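Local coordinates for protein pyroglutatmate porin OpdO (Pseudomonas aeruginosa, PDB 3SZV) that probably forms a water-filled channel across the bacterial outer membrane for small solutes, as a member of the OprD family of carboxylate-taking porins, at residues Phe129-Pro132 against Leu133-Ala136; Phe305-Val308 against Asp309-Ser312. All coordinates share one frame; numbering follows the deposited sequence.

Interaction 1: residues Phe129-Pro132 against Leu133-Ala136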
loop_
_atom_site.group_PDB
_atom_site.type_symbol
_atom_site.label_atom_id
_atom_site.label_comp_id
_atom_site.label_asym_id
_atom_site.label_seq_id
_atom_site.Cartn_x
_atom_site.Cartn_y
_atom_site.Cartn_z
ATOM N N PHE A 129 -6.583 2.549 2.235
ATOM C CA PHE A 129 -6.905 1.195 1.820
ATOM C C PHE A 129 -5.973 0.787 0.687
ATOM O O PHE A 129 -5.229 1.624 0.140
ATOM C CB PHE A 129 -8.381 1.111 1.380
ATOM C CG PHE A 129 -8.694 1.927 0.151
ATOM C CD1 PHE A 129 -8.979 3.289 0.240
ATOM C CD2 PHE A 129 -8.708 1.336 -1.103
ATOM C CE1 PHE A 129 -9.273 4.043 -0.906
ATOM C CE2 PHE A 129 -8.996 2.072 -2.249
ATOM C CZ PHE A 129 -9.274 3.429 -2.164
ATOM N N LYS A 130 -6.015 -0.496 0.345
ATOM C CA LYS A 130 -5.194 -1.077 -0.706
ATOM C C LYS A 130 -6.099 -1.682 -1.769
ATOM O O LYS A 130 -7.076 -2.370 -1.459
ATOM C CB LYS A 130 -4.314 -2.204 -0.144
ATOM C CG LYS A 130 -3.519 -1.872 1.111
ATOM C CD LYS A 130 -2.409 -0.881 0.845
ATOM C CE LYS A 130 -1.566 -0.727 2.120
ATOM N NZ LYS A 130 -0.336 0.100 1.908
ATOM N N SER A 131 -5.772 -1.433 -3.026
ATOM C CA SER A 131 -6.482 -2.040 -4.151
ATOM C C SER A 131 -5.565 -1.993 -5.360
ATOM O O SER A 131 -4.618 -1.205 -5.381
ATOM C CB SER A 131 -7.800 -1.313 -4.459
ATOM O OG SER A 131 -7.591 -0.051 -5.076
ATOM N N PRO A 132 -5.840 -2.803 -6.382
ATOM C CA PRO A 132 -4.908 -2.817 -7.514
ATOM C C PRO A 132 -4.686 -1.434 -8.122
ATOM O O PRO A 132 -3.531 -1.112 -8.451
ATOM C CB PRO A 132 -5.587 -3.777 -8.501
ATOM C CG PRO A 132 -6.282 -4.763 -7.581
ATOM C CD PRO A 132 -6.840 -3.893 -6.475
ATOM N N LEU A 133 -5.728 -0.628 -8.281
ATOM C CA LEU A 133 -5.586 0.648 -8.999
ATOM C C LEU A 133 -5.246 1.831 -8.107
ATOM O O LEU A 133 -4.913 2.904 -8.615
ATOM C CB LEU A 133 -6.840 0.951 -9.825
ATOM C CG LEU A 133 -7.098 -0.088 -10.919
ATOM C CD1 LEU A 133 -8.356 0.334 -11.679
ATOM C CD2 LEU A 133 -5.924 -0.215 -11.895
ATOM N N VAL A 134 -5.358 1.653 -6.793
ATOM C CA VAL A 134 -4.970 2.710 -5.862
ATOM C C VAL A 134 -4.725 2.138 -4.486
ATOM O O VAL A 134 -5.581 1.441 -3.928
ATOM C CB VAL A 134 -6.003 3.846 -5.823
ATOM C CG1 VAL A 134 -7.400 3.338 -5.451
ATOM C CG2 VAL A 134 -5.562 4.905 -4.815
ATOM N N SER A 135 -3.532 2.402 -3.958
ATOM C CA SER A 135 -3.146 1.919 -2.630
ATOM C C SER A 135 -2.469 3.017 -1.841
ATOM O O SER A 135 -1.466 3.580 -2.287
ATOM C CB SER A 135 -2.165 0.753 -2.741
ATOM O OG SER A 135 -2.784 -0.428 -3.265
ATOM N N ALA A 136 -3.003 3.314 -0.662
ATOM C CA ALA A 136 -2.403 4.319 0.213
ATOM C C ALA A 136 -1.118 3.798 0.819
ATOM O O ALA A 136 -1.042 2.649 1.254
ATOM C CB ALA A 136 -3.384 4.716 1.310
HETATM O O HOH W 1 -8.490 -0.984 -7.730
#
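Pro-132 and Leu-133 form the corner of a tight chain reversal, with backbone angles close to those of a type I turn. A water ties the corner together, taking the N-H of Leu-133 and donating to OG of Ser-131 at 3.0 Å. Val-134 follows, held by both of its backbone polar atoms: its N reaches O of Ser-131 in a weak, bent bond of 3.3 Å, while its carbonyl O receives the hydroxyl of Ser-131 OG at 2.8 Å. That hydroxyl stands between the backbone N and the carbonyl carbon of its own residue (chi1 73°), which brings it over to the returning chain, tilted 19° from the plane of the Val-134 carbonyl. The CG1 branch of Val-134 lies obliquely against the far rim of the Phe-129 ring, 3.8 Å from CZ. Ser-135 comes next; its OG sits 2.9 Å from O of Ser-131, and its CB lies alongside the aliphatic chain of Lys-130. At Ala-136 the two arms are joined by a backbone bond, from its N to O of Phe-129 at 2.9 Å. Beyond it, Lys-130 bends at its second torsion and then runs extended, and its NZ donates to O of Ala-136 at 2.7 Å, nearly along the C=O axis. Arg-162 donates to the carbonyl of Lys-130, and Phe-192 and Phe-194 of strand 186-200 cover the apolar side. The arrangement is a hairpin-like turn within a long loop folded into the barrel, consistent with the pore-constricting loops of the OprD family.

Interaction 2: residues Phe305-Val308 against Asp309-Ser312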
loop_
_atom_site.group_PDB
_atom_site.type_symbol
_atom_site.label_atom_id
_atom_site.label_comp_id
_atom_site.label_asym_id
_atom_site.label_seq_id
_atom_site.Cartn_x
_atom_site.Cartn_y
_atom_site.Cartn_z
ATOM N N PHE A 305 10.448 -0.376 -10.647
ATOM C CA PHE A 305 10.794 -1.111 -11.860
ATOM C C PHE A 305 9.713 -0.934 -12.923
ATOM O O PHE A 305 9.426 -1.819 -13.724
ATOM C CB PHE A 305 11.162 -2.562 -11.528
ATOM C CG PHE A 305 12.458 -2.653 -10.773
ATOM C CD1 PHE A 305 13.658 -2.867 -11.444
ATOM C CD2 PHE A 305 12.493 -2.419 -9.402
ATOM C CE1 PHE A 305 14.866 -2.887 -10.759
ATOM C CE2 PHE A 305 13.691 -2.442 -8.712
ATOM C CZ PHE A 305 14.882 -2.680 -9.390
ATOM N N GLY A 306 9.158 0.275 -12.932
ATOM C CA GLY A 306 8.053 0.614 -13.810
ATOM C C GLY A 306 8.426 1.605 -14.895
ATOM O O GLY A 306 7.555 2.253 -15.480
ATOM N N ASN A 307 9.726 1.728 -15.156
ATOM C CA ASN A 307 10.205 2.612 -16.216
ATOM C C ASN A 307 9.802 2.146 -17.612
ATOM O O ASN A 307 9.473 0.976 -17.824
ATOM C CB ASN A 307 11.727 2.767 -16.119
ATOM C CG ASN A 307 12.145 3.472 -14.851
ATOM O OD1 ASN A 307 12.022 4.698 -14.749
ATOM N ND2 ASN A 307 12.646 2.712 -13.880
ATOM N N VAL A 308 9.837 3.068 -18.562
ATOM C CA VAL A 308 9.516 2.747 -19.948
ATOM C C VAL A 308 10.281 1.515 -20.436
ATOM O O VAL A 308 11.517 1.460 -20.352
ATOM C CB VAL A 308 9.817 3.952 -20.878
ATOM C CG1 VAL A 308 9.590 3.580 -22.334
ATOM C CG2 VAL A 308 8.955 5.147 -20.474
ATOM N N ASP A 309 9.533 0.525 -20.931
ATOM C CA ASP A 309 10.086 -0.701 -21.528
ATOM C C ASP A 309 10.791 -1.654 -20.545
ATOM O O ASP A 309 11.369 -2.662 -20.959
ATOM C CB ASP A 309 11.012 -0.368 -22.710
ATOM C CG ASP A 309 10.255 0.148 -23.912
ATOM O OD1 ASP A 309 9.063 -0.185 -24.051
ATOM O OD2 ASP A 309 10.856 0.869 -24.738
ATOM N N GLU A 310 10.726 -1.362 -19.249
ATOM C CA GLU A 310 11.541 -2.107 -18.293
ATOM C C GLU A 310 11.139 -3.571 -18.135
ATOM O O GLU A 310 9.970 -3.881 -17.880
ATOM C CB GLU A 310 11.544 -1.425 -16.926
ATOM C CG GLU A 310 12.602 -2.003 -16.002
ATOM C CD GLU A 310 12.985 -1.059 -14.886
ATOM O OE1 GLU A 310 12.238 -0.082 -14.654
ATOM O OE2 GLU A 310 14.058 -1.289 -14.270
ATOM N N ARG A 311 12.119 -4.462 -18.259
ATOM C CA ARG A 311 11.944 -5.886 -17.968
ATOM C C ARG A 311 12.741 -6.179 -16.717
ATOM O O ARG A 311 13.895 -5.759 -16.610
ATOM C CB ARG A 311 12.461 -6.726 -19.135
ATOM C CG ARG A 311 12.557 -8.218 -18.844
ATOM C CD ARG A 311 13.129 -8.967 -20.041
ATOM N NE ARG A 311 14.441 -8.448 -20.422
ATOM C CZ ARG A 311 14.915 -8.454 -21.662
ATOM N NH1 ARG A 311 14.184 -8.954 -22.652
ATOM N NH2 ARG A 311 16.118 -7.959 -21.919
ATOM N N SER A 312 12.138 -6.872 -15.752
ATOM C CA SER A 312 12.841 -7.100 -14.505
ATOM C C SER A 312 12.496 -8.440 -13.888
ATOM O O SER A 312 11.414 -8.984 -14.119
ATOM C CB SER A 312 12.560 -5.961 -13.517
ATOM O OG SER A 312 11.182 -5.887 -13.163
HETATM O O HOH W 2 9.951 -4.218 -14.992
#
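Glu-310 turns its side chain back on the residues before it, and its OE1 takes two N-H groups of Asn-307. The backbone N of Asn-307 approaches OE1 nearly end-on to the C-O bond, at 3.1 Å, and ND2 comes from the syn side at 2.9 Å, somewhat out of the carboxylate plane. With CG anti to the backbone N (chi1 -168°) and the chain extended beyond it, the carboxylate lies beside the Asn-307 amide, the two pointing the same way with their planes 39° apart. The other oxygen, OE2, meets Phe-305 at CD1, 3.3 Å away, where ring and carboxylate are inclined at 45°. OE2 also lies close to OE2 of Glu-351, a like-charged pair that may raise the tendency of one of them to hold a proton. CB of Phe-305 lies 3.7 Å from OG of Ser-312, and its ring has CB of Ser-312 as a second oblique neighbour. A water lies within bonding distance of O of Phe-305, which Gln-278 also bonds, and 2.8 Å from OG of Ser-312, which is also bonded by Asn-298; this water has more acceptors near it than protons to give. Val-308 and Asp-309 are the two central residues of a type II beta turn from Asn-307 to Glu-310, closed by the bond from N of Glu-310 to O of Asn-307 at 3.0 Å. CG1 of Val-308 lies alongside the Asp-309 side chain, 3.8 Å from CG, and OD2 of Asp-309 is bonded by Asn-347. The turn leads directly into strand 311-320, which pairs with strands 271-281 and 329-343; Phe-305 and Glu-310 pack against residues of strand 329-343, and Phe-305 also touches strand 346-361.

Overall arrangement
Interaction 1 comes first along the chain, in the loop between strands 120-124 and 145-147, and interaction 2 follows much later, where the loop after strand 271-281 gives way to strand 311-320. Their centres lie 21 Å apart and their nearest atoms about 13 Å, so they do not touch. The second loop nevertheless links them: Ile-289, Asp-293 and Tyr-295, which belong to it, meet residues of interaction 1 before the chain reaches 305-312. Interaction 1, its centre about 6 Å from the chain centre, thus belongs to a loop folded inward, which probably helps shape the channel, and interaction 2 to the place where the second loop returns to the barrel wall.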